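Side-chain contacts in beta-N-acetylhexosaminidase (Thermotoga neapolitana, PDB 5BZA), which probably hydrolyses terminal non-reducing N-acetyl-D-hexosamine residues from N-acetyl-beta-D-hexosaminides, as a member of glycoside hydrolase family 3: residues B[211-216]-B[225-230]; B[260-265]-B[286-291]; B[371-376]-B[453-458]; B[218-223]-B[254-259]. All coordinates share one frame; numbering follows the deposited sequence.

Contact 1 (B[211-216]-B[225-230]); sequences VKYPAV and KKLITE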
loop_
_atom_site.group_PDB
_atom_site.type_symbol
_atom_site.label_atom_id
_atom_site.label_comp_id
_atom_site.label_asym_id
_atom_site.label_seq_id
_atom_site.Cartn_x
_atom_site.Cartn_y
_atom_site.Cartn_z
ATOM N N VAL B 211 11.722 -27.446 -15.251
ATOM C CA VAL B 211 10.935 -28.650 -15.359
ATOM C C VAL B 211 11.441 -29.437 -16.559
ATOM O O VAL B 211 11.760 -28.853 -17.604
ATOM C CB VAL B 211 9.416 -28.350 -15.512
ATOM C CG1 VAL B 211 8.642 -29.616 -15.972
ATOM C CG2 VAL B 211 8.849 -27.720 -14.224
ATOM N N LYS B 212 11.509 -30.744 -16.386
ATOM C CA LYS B 212 11.837 -31.668 -17.477
ATOM C C LYS B 212 10.604 -32.130 -18.262
ATOM O O LYS B 212 9.585 -32.540 -17.674
ATOM C CB LYS B 212 12.586 -32.882 -16.925
ATOM C CG LYS B 212 13.285 -33.729 -17.963
ATOM C CD LYS B 212 14.273 -34.671 -17.285
ATOM C CE LYS B 212 13.722 -35.295 -15.989
ATOM N NZ LYS B 212 14.756 -36.263 -15.427
ATOM N N TYR B 213 10.725 -32.061 -19.597
ATOM C CA TYR B 213 9.708 -32.532 -20.526
ATOM C C TYR B 213 10.218 -33.781 -21.344
ATOM O O TYR B 213 10.601 -33.677 -22.507
ATOM C CB TYR B 213 9.316 -31.377 -21.446
ATOM C CG TYR B 213 8.840 -30.183 -20.649
ATOM C CD1 TYR B 213 9.749 -29.286 -20.085
ATOM C CD2 TYR B 213 7.484 -29.976 -20.426
ATOM C CE1 TYR B 213 9.307 -28.197 -19.323
ATOM C CE2 TYR B 213 7.037 -28.883 -19.685
ATOM C CZ TYR B 213 7.951 -28.008 -19.133
ATOM O OH TYR B 213 7.506 -26.934 -18.393
ATOM N N PRO B 214 10.198 -34.965 -20.715
ATOM C CA PRO B 214 10.851 -36.164 -21.291
ATOM C C PRO B 214 10.443 -36.503 -22.731
ATOM O O PRO B 214 11.329 -36.906 -23.454
ATOM C CB PRO B 214 10.435 -37.286 -20.340
ATOM C CG PRO B 214 10.189 -36.615 -19.066
ATOM C CD PRO B 214 9.647 -35.225 -19.377
ATOM N N ALA B 215 9.174 -36.314 -23.125
ATOM C CA ALA B 215 8.723 -36.541 -24.487
ATOM C C ALA B 215 9.396 -35.593 -25.462
ATOM O O ALA B 215 9.229 -35.749 -26.679
ATOM C CB ALA B 215 7.207 -36.388 -24.592
ATOM N N VAL B 216 10.178 -34.632 -24.954
ATOM C CA VAL B 216 10.749 -33.589 -25.798
ATOM C C VAL B 216 12.273 -33.466 -25.712
ATOM O O VAL B 216 12.928 -33.209 -26.743
ATOM C CB VAL B 216 10.136 -32.154 -25.438
ATOM C CG1 VAL B 216 10.734 -31.052 -26.311
ATOM C CG2 VAL B 216 8.594 -32.134 -25.524
ATOM N N LYS B 225 18.559 -26.302 -24.702
ATOM C CA LYS B 225 18.761 -25.607 -25.974
ATOM C C LYS B 225 17.628 -25.907 -26.955
ATOM O O LYS B 225 17.249 -25.078 -27.787
ATOM C CB LYS B 225 20.092 -26.017 -26.610
ATOM C CG LYS B 225 20.370 -25.299 -27.928
ATOM C CD LYS B 225 21.737 -25.661 -28.502
ATOM C CE LYS B 225 22.894 -25.375 -27.535
ATOM N NZ LYS B 225 24.226 -25.494 -28.238
ATOM N N LYS B 226 17.042 -27.082 -26.835
ATOM C CA LYS B 226 15.966 -27.369 -27.742
ATOM C C LYS B 226 14.779 -26.482 -27.402
ATOM O O LYS B 226 14.271 -25.771 -28.264
ATOM C CB LYS B 226 15.602 -28.844 -27.681
ATOM C CG LYS B 226 14.466 -29.251 -28.614
ATOM C CD LYS B 226 14.297 -30.774 -28.604
ATOM C CE LYS B 226 13.253 -31.240 -29.620
ATOM N NZ LYS B 226 13.472 -30.605 -30.974
ATOM N N LEU B 227 14.414 -26.437 -26.131
ATOM C CA LEU B 227 13.236 -25.684 -25.712
ATOM C C LEU B 227 13.453 -24.166 -25.847
ATOM O O LEU B 227 12.549 -23.458 -26.277
ATOM C CB LEU B 227 12.870 -26.057 -24.257
ATOM C CG LEU B 227 12.134 -27.407 -24.123
ATOM C CD1 LEU B 227 12.044 -27.900 -22.682
ATOM C CD2 LEU B 227 10.772 -27.372 -24.762
ATOM N N ILE B 228 14.629 -23.651 -25.505
ATOM C CA ILE B 228 14.782 -22.193 -25.560
ATOM C C ILE B 228 15.174 -21.711 -26.972
ATOM O O ILE B 228 14.637 -20.721 -27.453
ATOM C CB ILE B 228 15.796 -21.684 -24.505
ATOM C CG1 ILE B 228 15.363 -22.088 -23.111
ATOM C CG2 ILE B 228 15.973 -20.153 -24.586
ATOM C CD1 ILE B 228 16.460 -21.862 -22.102
ATOM N N THR B 229 16.080 -22.409 -27.669
ATOM C CA THR B 229 16.435 -21.934 -29.021
ATOM C C THR B 229 15.455 -22.439 -30.088
ATOM O O THR B 229 14.861 -21.640 -30.822
ATOM C CB THR B 229 17.860 -22.350 -29.473
ATOM O OG1 THR B 229 18.838 -21.905 -28.526
ATOM C CG2 THR B 229 18.170 -21.710 -30.842
ATOM N N GLU B 230 15.235 -23.748 -30.147
ATOM C CA GLU B 230 14.429 -24.295 -31.237
ATOM C C GLU B 230 12.973 -23.875 -31.061
ATOM O O GLU B 230 12.299 -23.472 -32.031
ATOM C CB GLU B 230 14.539 -25.822 -31.310
ATOM C CG GLU B 230 15.933 -26.331 -31.601
ATOM C CD GLU B 230 15.954 -27.803 -31.964
ATOM O OE1 GLU B 230 14.873 -28.360 -32.279
ATOM O OE2 GLU B 230 17.043 -28.420 -31.875
#
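Val216, Leu227 and Lys226 carry most of this contact, in which the loop 211-216 lies against the first turns of the helix that begins at Lys225. Val216 presents both its side chain and its carbonyl. Its CG1, anti to the backbone N (chi1 180°), reaches 4.0 Å from CD2 of Leu227, the two side chains crossing at about a right angle. The other branch of the leucine serves a second partner: Leu227 CD1 lies 3.7 Å from CD1 of Tyr213, so the fork of Leu227 spans from the aliphatic valine to the aromatic ring. Lys226 takes part with its methylenes, not its charge. The chain runs extended as far as CE, passing CD at 3.4 Å from the carbonyl O of Val216 and CE at 4.2 Å from Val216 CG1. A bend at the last torsion (chi4 48°) then turns NZ back to its own helix, where it forms a salt bridge with OE1 of Glu230 at 3.0 Å, meeting the carboxylate from above its plane. Cut back to an alanine, Lys226 would probably uncover the flank of Val216 and leave the Glu230 carboxylate without this charged mate. On the loop side, the Val216 N to Tyr213 O hydrogen bond of 2.7 Å closes a turn from which both side chains point toward the helix. The loop follows strand 205-208 of the barrel; Val216 and Tyr213 also rest on Leu186 of helix 183-188, while the Tyr213 hydroxyl is hydrogen-bonded to the carbonyl of Gly164, beside the metal-binding His165.

Contact 2 (B[260-265]-B[286-291]); sequences EAVRFF and ESLKKL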
loop_
_atom_site.group_PDB
_atom_site.type_symbol
_atom_site.label_atom_id
_atom_site.label_comp_id
_atom_site.label_asym_id
_atom_site.label_seq_id
_atom_site.Cartn_x
_atom_site.Cartn_y
_atom_site.Cartn_z
ATOM N N GLU B 260 27.587 -25.962 -14.656
ATOM C CA GLU B 260 26.695 -26.590 -15.638
ATOM C C GLU B 260 25.440 -25.708 -15.872
ATOM O O GLU B 260 25.049 -25.436 -17.020
ATOM C CB GLU B 260 26.297 -28.006 -15.177
ATOM C CG GLU B 260 27.364 -29.122 -15.366
ATOM C CD GLU B 260 26.972 -30.410 -14.620
ATOM O OE1 GLU B 260 26.171 -30.280 -13.669
ATOM O OE2 GLU B 260 27.430 -31.544 -14.955
ATOM N N ALA B 261 24.814 -25.262 -14.784
ATOM C CA ALA B 261 23.639 -24.380 -14.877
ATOM C C ALA B 261 23.928 -23.139 -15.717
ATOM O O ALA B 261 23.170 -22.791 -16.636
ATOM C CB ALA B 261 23.173 -23.981 -13.495
ATOM N N VAL B 262 25.041 -22.481 -15.416
ATOM C CA VAL B 262 25.432 -21.293 -16.164
ATOM C C VAL B 262 25.679 -21.587 -17.646
ATOM O O VAL B 262 25.122 -20.874 -18.529
ATOM C CB VAL B 262 26.651 -20.634 -15.521
ATOM C CG1 VAL B 262 27.180 -19.503 -16.385
ATOM C CG2 VAL B 262 26.244 -20.098 -14.140
ATOM N N ARG B 263 26.506 -22.616 -17.910
ATOM C CA ARG B 263 26.868 -23.006 -19.281
ATOM C C ARG B 263 25.629 -23.363 -20.075
ATOM O O ARG B 263 25.398 -22.839 -21.156
ATOM C CB ARG B 263 27.806 -24.229 -19.328
ATOM C CG ARG B 263 28.411 -24.457 -20.744
ATOM C CD ARG B 263 29.102 -25.834 -20.954
ATOM N NE ARG B 263 29.642 -26.385 -19.715
ATOM C CZ ARG B 263 29.072 -27.375 -19.023
ATOM N NH1 ARG B 263 27.950 -27.975 -19.468
ATOM N NH2 ARG B 263 29.640 -27.781 -17.890
ATOM N N PHE B 264 24.846 -24.290 -19.538
ATOM C CA PHE B 264 23.687 -24.772 -20.268
ATOM C C PHE B 264 22.724 -23.598 -20.528
ATOM O O PHE B 264 22.285 -23.402 -21.660
ATOM C CB PHE B 264 22.970 -25.891 -19.512
ATOM C CG PHE B 264 23.613 -27.261 -19.658
ATOM C CD1 PHE B 264 24.140 -27.666 -20.870
ATOM C CD2 PHE B 264 23.683 -28.137 -18.560
ATOM C CE1 PHE B 264 24.716 -28.936 -21.005
ATOM C CE2 PHE B 264 24.266 -29.388 -18.670
ATOM C CZ PHE B 264 24.779 -29.807 -19.909
ATOM N N PHE B 265 22.410 -22.818 -19.491
ATOM C CA PHE B 265 21.432 -21.751 -19.673
ATOM C C PHE B 265 21.874 -20.761 -20.753
ATOM O O PHE B 265 21.097 -20.418 -21.648
ATOM C CB PHE B 265 21.187 -21.027 -18.351
ATOM C CG PHE B 265 20.314 -19.810 -18.477
ATOM C CD1 PHE B 265 18.934 -19.927 -18.578
ATOM C CD2 PHE B 265 20.883 -18.539 -18.509
ATOM C CE1 PHE B 265 18.137 -18.779 -18.686
ATOM C CE2 PHE B 265 20.081 -17.393 -18.611
ATOM C CZ PHE B 265 18.715 -17.515 -18.696
ATOM N N GLU B 286 31.775 -15.649 -11.118
ATOM C CA GLU B 286 33.136 -16.045 -11.465
ATOM C C GLU B 286 32.994 -17.224 -12.416
ATOM O O GLU B 286 33.735 -17.345 -13.411
ATOM C CB GLU B 286 33.989 -16.412 -10.233
ATOM C CG GLU B 286 34.424 -15.192 -9.346
ATOM C CD GLU B 286 35.201 -14.074 -10.097
ATOM O OE1 GLU B 286 36.168 -14.375 -10.850
ATOM O OE2 GLU B 286 34.858 -12.875 -9.893
ATOM N N SER B 287 31.991 -18.055 -12.139
ATOM C CA SER B 287 31.773 -19.230 -12.968
ATOM C C SER B 287 31.530 -18.761 -14.398
ATOM O O SER B 287 32.158 -19.287 -15.346
ATOM C CB SER B 287 30.628 -20.078 -12.447
ATOM O OG SER B 287 30.526 -21.235 -13.234
ATOM N N LEU B 288 30.696 -17.729 -14.558
ATOM C CA LEU B 288 30.380 -17.280 -15.900
ATOM C C LEU B 288 31.678 -16.914 -16.582
ATOM O O LEU B 288 31.971 -17.388 -17.697
ATOM C CB LEU B 288 29.438 -16.092 -15.890
ATOM C CG LEU B 288 29.149 -15.520 -17.281
ATOM C CD1 LEU B 288 28.498 -16.604 -18.120
ATOM C CD2 LEU B 288 28.222 -14.290 -17.156
ATOM N N LYS B 289 32.501 -16.152 -15.873
ATOM C CA LYS B 289 33.730 -15.655 -16.471
ATOM C C LYS B 289 34.638 -16.799 -16.886
ATOM O O LYS B 289 35.200 -16.780 -17.975
ATOM C CB LYS B 289 34.464 -14.745 -15.517
ATOM C CG LYS B 289 33.985 -13.323 -15.568
ATOM C CD LYS B 289 34.715 -12.527 -14.528
ATOM C CE LYS B 289 36.201 -12.643 -14.720
ATOM N NZ LYS B 289 36.717 -11.449 -15.438
ATOM N N LYS B 290 34.732 -17.820 -16.038
ATOM C CA LYS B 290 35.585 -18.941 -16.352
ATOM C C LYS B 290 35.127 -19.537 -17.680
ATOM O O LYS B 290 35.946 -19.736 -18.583
ATOM C CB LYS B 290 35.532 -20.002 -15.256
ATOM C CG LYS B 290 36.349 -21.251 -15.587
ATOM C CD LYS B 290 36.104 -22.356 -14.548
ATOM C CE LYS B 290 36.465 -23.753 -15.066
ATOM N NZ LYS B 290 36.095 -24.820 -14.067
ATOM N N LEU B 291 33.815 -19.771 -17.797
ATOM C CA LEU B 291 33.246 -20.461 -18.950
ATOM C C LEU B 291 33.372 -19.595 -20.179
ATOM O O LEU B 291 33.338 -20.090 -21.300
ATOM C CB LEU B 291 31.784 -20.830 -18.688
ATOM C CG LEU B 291 31.609 -21.764 -17.492
ATOM C CD1 LEU B 291 30.163 -22.178 -17.230
ATOM C CD2 LEU B 291 32.457 -22.997 -17.767
#
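Val262 of helix 258-268 packs against Leu288 and Leu291 of helix 281-293, joining two outer helices of the TIM-barrel-type domain of this family 3 glycoside hydrolase; strand 273-275 lies between them in sequence. The local axes approach to 9.4 Å and cross at -56°, and the CA atoms come nearest at Val262 and Leu288. Across the interface the contact is apolar, without hydrogen bonds. Val262 points its CG1 branch at the partner helix, and this methyl lies 3.6 Å from CD1 of Leu288, with the two side chains at about a right angle. The same CG1 comes within 4.1 Å of CD1 of Leu291, so a single methyl of the valine touches leucines one turn apart. On the inner side, Val262 also touches Ile273 of strand 273-275, which ties the helix pair to the barrel wall. Charged groups flank this apolar strip. Lys290 NZ forms a salt bridge with Glu259, one residue before the segment 260-265, adding an ionic link between the same two helices. Arg263 meets the interface with CB and sends its charged end elsewhere: with CG anti to the backbone N (chi1 -168°) and a bend at chi3, the chain carries NH1 over one face of the Phe264 ring, 3.6 Å above its plane and offset toward the rim. Leu291 reaches the backbone of the facing helix, its CD1 3.7 Å from N and 3.8 Å from CB of Arg263.

Contact 3 (B[371-376]-B[453-458]); sequences PEVAKR and ISVYKS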
loop_
_atom_site.group_PDB
_atom_site.type_symbol
_atom_site.label_atom_id
_atom_site.label_comp_id
_atom_site.label_asym_id
_atom_site.label_seq_id
_atom_site.Cartn_x
_atom_site.Cartn_y
_atom_site.Cartn_z
ATOM N N PRO B 371 13.275 -0.411 18.826
ATOM C CA PRO B 371 14.242 -1.464 19.199
ATOM C C PRO B 371 14.750 -2.311 18.013
ATOM O O PRO B 371 15.961 -2.564 17.918
ATOM C CB PRO B 371 13.450 -2.339 20.180
ATOM C CG PRO B 371 12.455 -1.375 20.764
ATOM C CD PRO B 371 12.044 -0.497 19.631
ATOM N N GLU B 372 13.846 -2.747 17.140
ATOM C CA GLU B 372 14.232 -3.522 15.957
ATOM C C GLU B 372 15.302 -2.756 15.180
ATOM O O GLU B 372 16.385 -3.291 14.898
ATOM C CB GLU B 372 13.004 -3.814 15.076
ATOM C CG GLU B 372 13.280 -4.611 13.795
ATOM C CD GLU B 372 12.082 -4.626 12.831
ATOM O OE1 GLU B 372 11.010 -5.166 13.212
ATOM O OE2 GLU B 372 12.201 -4.054 11.707
ATOM N N VAL B 373 15.041 -1.482 14.922
ATOM C CA VAL B 373 15.948 -0.675 14.105
ATOM C C VAL B 373 17.298 -0.475 14.797
ATOM O O VAL B 373 18.383 -0.538 14.187
ATOM C CB VAL B 373 15.330 0.700 13.811
ATOM C CG1 VAL B 373 16.242 1.494 12.871
ATOM C CG2 VAL B 373 13.923 0.551 13.228
ATOM N N ALA B 374 17.232 -0.229 16.094
ATOM C CA ALA B 374 18.448 0.030 16.850
ATOM C C ALA B 374 19.316 -1.208 16.807
ATOM O O ALA B 374 20.536 -1.106 16.655
ATOM C CB ALA B 374 18.136 0.439 18.281
ATOM N N LYS B 375 18.687 -2.374 16.932
ATOM C CA LYS B 375 19.435 -3.635 16.884
ATOM C C LYS B 375 20.260 -3.893 15.611
ATOM O O LYS B 375 21.281 -4.613 15.698
ATOM C CB LYS B 375 18.475 -4.802 17.109
ATOM C CG LYS B 375 18.116 -4.951 18.580
ATOM C CD LYS B 375 16.990 -5.930 18.806
ATOM C CE LYS B 375 16.702 -6.053 20.292
ATOM N NZ LYS B 375 15.351 -6.645 20.563
ATOM N N ARG B 376 19.896 -3.316 14.459
ATOM C CA ARG B 376 20.731 -3.432 13.224
ATOM C C ARG B 376 22.088 -2.742 13.329
ATOM O O ARG B 376 23.055 -3.098 12.643
ATOM C CB ARG B 376 20.000 -2.838 12.017
ATOM C CG ARG B 376 18.666 -3.470 11.730
ATOM C CD ARG B 376 18.131 -3.051 10.359
ATOM N NE ARG B 376 18.983 -3.471 9.241
ATOM C CZ ARG B 376 18.836 -4.608 8.551
ATOM N NH1 ARG B 376 17.854 -5.460 8.838
ATOM N NH2 ARG B 376 19.663 -4.874 7.557
ATOM N N ILE B 453 12.006 5.030 9.358
ATOM C CA ILE B 453 13.045 5.411 8.431
ATOM C C ILE B 453 13.911 6.528 9.025
ATOM O O ILE B 453 15.125 6.539 8.802
ATOM C CB ILE B 453 12.483 5.853 7.043
ATOM C CG1 ILE B 453 13.641 6.204 6.100
ATOM C CG2 ILE B 453 11.547 7.064 7.158
ATOM C CD1 ILE B 453 14.643 5.074 5.886
ATOM N N SER B 454 13.299 7.426 9.816
ATOM C CA SER B 454 14.029 8.547 10.450
ATOM C C SER B 454 14.990 8.119 11.571
ATOM O O SER B 454 16.112 8.614 11.692
ATOM C CB SER B 454 13.034 9.568 11.016
ATOM O OG SER B 454 12.519 10.370 9.992
ATOM N N VAL B 455 14.491 7.244 12.432
ATOM C CA VAL B 455 15.309 6.628 13.459
ATOM C C VAL B 455 16.500 5.873 12.831
ATOM O O VAL B 455 17.657 6.074 13.208
ATOM C CB VAL B 455 14.435 5.702 14.291
ATOM C CG1 VAL B 455 15.250 4.967 15.342
ATOM C CG2 VAL B 455 13.321 6.511 14.907
ATOM N N TYR B 456 16.195 5.066 11.811
ATOM C CA TYR B 456 17.195 4.324 11.023
ATOM C C TYR B 456 18.248 5.305 10.525
ATOM O O TYR B 456 19.466 5.113 10.724
ATOM C CB TYR B 456 16.478 3.613 9.860
ATOM C CG TYR B 456 17.314 2.935 8.800
ATOM C CD1 TYR B 456 17.925 3.667 7.781
ATOM C CD2 TYR B 456 17.429 1.548 8.777
ATOM C CE1 TYR B 456 18.668 3.033 6.783
ATOM C CE2 TYR B 456 18.159 0.894 7.779
ATOM C CZ TYR B 456 18.766 1.641 6.778
ATOM O OH TYR B 456 19.477 0.996 5.799
ATOM N N LYS B 457 17.786 6.408 9.946
ATOM C CA LYS B 457 18.733 7.380 9.422
ATOM C C LYS B 457 19.530 8.061 10.544
ATOM O O LYS B 457 20.704 8.405 10.360
ATOM C CB LYS B 457 18.018 8.436 8.580
ATOM C CG LYS B 457 17.627 7.932 7.208
ATOM C CD LYS B 457 18.869 7.500 6.416
ATOM C CE LYS B 457 18.516 6.711 5.164
ATOM N NZ LYS B 457 19.714 6.431 4.333
ATOM N N SER B 458 18.917 8.216 11.720
ATOM C CA SER B 458 19.625 8.864 12.832
ATOM C C SER B 458 20.754 7.936 13.308
ATOM O O SER B 458 21.865 8.417 13.592
ATOM C CB SER B 458 18.656 9.255 13.961
ATOM O OG SER B 458 18.395 8.209 14.883
#
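Helices 364-377 and 452-463 come nearest at Val373 and Tyr456, whose CA atoms are 6.0 Å apart, close enough for a side chain of one to touch the backbone of the other. That side chain is Val373. Its CG1, anti to the backbone N (chi1 -176°), lies 3.5 Å from CA of Tyr456 and 3.7 Å from its CB. The valine thus meets the root of the tyrosine, and with respect to the ring its methyl sits at the edge, near the plane; the two side chains cross at about a right angle. Val455, the preceding residue, adds a more distant apolar contact, its CG1 4.4 Å from the same methyl of Val373. Beyond CB the Tyr456 ring has partners outside these two segments: its hydroxyl is hydrogen-bonded to Asp47, and it makes an edge-to-face pair with Phe377. With the phenol fixed at its outer end and CB covered by Val373, the ring is held at both ends. Within helix 452-463, Ser458 OG donates to the carbonyl O of Val455 at 2.8 Å, in the carbonyl plane and on a lone pair. The contact is buried and joins two helices of the C-terminal domain, built on the mixed sheet that contains strands 347-352 and 380-386, with Phe459 of helix 452-463 extending the cover over Val373 by a further turn. Helix 42-54 of the N-terminal domain closes one flank, its Tyr43 touching Val373 and its Leu44 touching Tyr456, while Lys457 forms salt bridges with Asp47 and with Glu330 of helix 323-331. Ile453 and Ser454 pack on Pro79 of the second subunit.

Contact 4 (B[218-223]-B[254-259]); sequences DLPATL and ENFSVE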
loop_
_atom_site.group_PDB
_atom_site.type_symbol
_atom_site.label_atom_id
_atom_site.label_comp_id
_atom_site.label_asym_id
_atom_site.label_seq_id
_atom_site.Cartn_x
_atom_site.Cartn_y
_atom_site.Cartn_z
ATOM N N ASP B 218 15.988 -34.044 -22.640
ATOM C CA ASP B 218 16.365 -34.512 -21.302
ATOM C C ASP B 218 16.530 -33.398 -20.268
ATOM O O ASP B 218 16.481 -33.650 -19.078
ATOM C CB ASP B 218 17.707 -35.212 -21.299
ATOM C CG ASP B 218 17.698 -36.530 -21.997
ATOM O OD1 ASP B 218 16.642 -37.070 -22.338
ATOM O OD2 ASP B 218 18.812 -37.018 -22.142
ATOM N N LEU B 219 16.787 -32.193 -20.742
ATOM C CA LEU B 219 17.150 -31.094 -19.857
ATOM C C LEU B 219 15.959 -30.362 -19.326
ATOM O O LEU B 219 14.981 -30.200 -20.030
ATOM C CB LEU B 219 18.030 -30.114 -20.622
ATOM C CG LEU B 219 19.371 -30.755 -20.937
ATOM C CD1 LEU B 219 20.127 -29.930 -21.986
ATOM C CD2 LEU B 219 20.160 -30.893 -19.657
ATOM N N PRO B 220 16.075 -29.853 -18.095
ATOM C CA PRO B 220 15.071 -28.896 -17.614
ATOM C C PRO B 220 14.956 -27.778 -18.622
ATOM O O PRO B 220 15.962 -27.383 -19.236
ATOM C CB PRO B 220 15.665 -28.381 -16.294
ATOM C CG PRO B 220 16.628 -29.427 -15.873
ATOM C CD PRO B 220 17.172 -30.049 -17.127
ATOM N N ALA B 221 13.754 -27.276 -18.819
ATOM C CA ALA B 221 13.585 -26.239 -19.829
ATOM C C ALA B 221 14.609 -25.085 -19.678
ATOM O O ALA B 221 15.080 -24.519 -20.680
ATOM C CB ALA B 221 12.153 -25.706 -19.794
ATOM N N THR B 222 14.937 -24.727 -18.432
ATOM C CA THR B 222 15.913 -23.666 -18.159
ATOM C C THR B 222 17.252 -23.918 -18.826
ATOM O O THR B 222 17.921 -23.010 -19.295
ATOM C CB THR B 222 16.095 -23.483 -16.638
ATOM O OG1 THR B 222 14.815 -23.184 -16.052
ATOM C CG2 THR B 222 17.104 -22.351 -16.311
ATOM N N LEU B 223 17.631 -25.177 -18.879
ATOM C CA LEU B 223 18.924 -25.588 -19.431
ATOM C C LEU B 223 18.827 -26.279 -20.789
ATOM O O LEU B 223 19.779 -26.913 -21.220
ATOM C CB LEU B 223 19.634 -26.533 -18.451
ATOM C CG LEU B 223 19.712 -25.941 -17.044
ATOM C CD1 LEU B 223 20.440 -26.910 -16.126
ATOM C CD2 LEU B 223 20.367 -24.576 -17.081
ATOM N N GLU B 254 20.375 -29.502 -7.233
ATOM C CA GLU B 254 20.668 -30.881 -6.856
ATOM C C GLU B 254 20.904 -31.868 -8.027
ATOM O O GLU B 254 21.042 -33.083 -7.809
ATOM C CB GLU B 254 19.579 -31.406 -5.950
ATOM C CG GLU B 254 19.829 -30.928 -4.556
ATOM C CD GLU B 254 18.948 -31.617 -3.580
ATOM O OE1 GLU B 254 17.940 -32.215 -4.039
ATOM O OE2 GLU B 254 19.267 -31.569 -2.366
ATOM N N ASN B 255 21.031 -31.333 -9.241
ATOM C CA ASN B 255 21.166 -32.137 -10.451
ATOM C C ASN B 255 22.216 -31.585 -11.387
ATOM O O ASN B 255 22.688 -32.256 -12.325
ATOM C CB ASN B 255 19.818 -32.197 -11.165
ATOM C CG ASN B 255 18.782 -32.949 -10.369
ATOM O OD1 ASN B 255 19.061 -34.040 -9.876
ATOM N ND2 ASN B 255 17.588 -32.377 -10.224
ATOM N N PHE B 256 22.631 -30.362 -11.123
ATOM C CA PHE B 256 23.612 -29.752 -11.980
ATOM C C PHE B 256 24.563 -28.933 -11.137
ATOM O O PHE B 256 24.219 -28.485 -10.045
ATOM C CB PHE B 256 22.927 -28.894 -13.062
ATOM C CG PHE B 256 21.971 -29.680 -13.939
ATOM C CD1 PHE B 256 20.667 -29.917 -13.529
ATOM C CD2 PHE B 256 22.409 -30.264 -15.125
ATOM C CE1 PHE B 256 19.800 -30.681 -14.295
ATOM C CE2 PHE B 256 21.552 -31.037 -15.897
ATOM C CZ PHE B 256 20.249 -31.239 -15.485
ATOM N N SER B 257 25.772 -28.747 -11.637
ATOM C CA SER B 257 26.714 -27.898 -10.952
ATOM C C SER B 257 26.391 -26.473 -11.353
ATOM O O SER B 257 25.722 -26.259 -12.389
ATOM C CB SER B 257 28.152 -28.255 -11.332
ATOM O OG SER B 257 28.473 -27.806 -12.649
ATOM N N VAL B 258 26.836 -25.511 -10.540
ATOM C CA VAL B 258 26.698 -24.100 -10.868
ATOM C C VAL B 258 27.258 -23.866 -12.271
ATOM O O VAL B 258 26.647 -23.192 -13.117
ATOM C CB VAL B 258 27.469 -23.152 -9.868
ATOM C CG1 VAL B 258 27.539 -21.738 -10.432
ATOM C CG2 VAL B 258 26.831 -23.146 -8.468
ATOM N N GLU B 259 28.427 -24.446 -12.512
ATOM C CA GLU B 259 29.117 -24.249 -13.775
ATOM C C GLU B 259 28.222 -24.818 -14.915
ATOM O O GLU B 259 28.081 -24.208 -15.991
ATOM C CB GLU B 259 30.484 -24.945 -13.725
ATOM C CG GLU B 259 31.406 -24.664 -14.902
ATOM C CD GLU B 259 32.437 -25.776 -15.136
ATOM O OE1 GLU B 259 32.024 -26.973 -15.235
ATOM O OE2 GLU B 259 33.656 -25.454 -15.154
#
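A loop that follows barrel strand 205-208 is covered here by Phe256, an aromatic residue just ahead of helix 258-268 in the TIM-barrel-type domain. Three residues of the loop, Leu219, Pro220 and Leu223, meet this one ring. Leu223 takes the face: its CD1 stands over the centre, 3.9 Å from the centroid of the Phe256 ring and 12° off the normal, a well-directed CH-pi contact. Pro220 comes to the outer end of the ring, with CD 3.7 Å from CZ of Phe256 and CG 3.8 Å from CE1. Leu219 adds CD2 at 4.0 Å from CE2 of Phe256, so the three carbons farthest from the backbone all have loop partners. The ring reaches them because its CG lies anti to the carbonyl carbon and beside the backbone N (chi1 -59°). With a serine in place of Phe256, Leu223 CD1 would probably lose its aromatic face and a gap open between the loop and the start of the helix. Within the loop, Leu223 N is hydrogen-bonded to Pro220 O (2.8 Å), across the short 3-10 segment 221-222. Ser257 is the N-cap of helix 258-268 and forms a capping box with Glu260, OG to its N and OE1 to the serine N. Phe264 of this helix also touches both Phe256 and Leu223, while Ile252 of helix 250-253 packs on Pro220 and Leu223 from the turn before.

In the fold
Contacts 1, 2 and 4 cluster in the N-terminal, TIM-barrel-type domain, with centres 11 to 19 Å apart, whereas contact 3 lies in the C-terminal domain, 40 to 49 Å from each of them and on the opposite side of the chain's centre. Contacts 1 and 4 interleave along the sequence: both draw on the loop between strand 205-208 and helix 225-235, and they meet where Val211 O is 2.8 Å from Ala221 N. Contacts 4 and 2 both use helix 258-268, which runs on from one into the other. Together these three tie loops and helices on one side of the barrel, while contact 3 packs helices of the C-terminal domain.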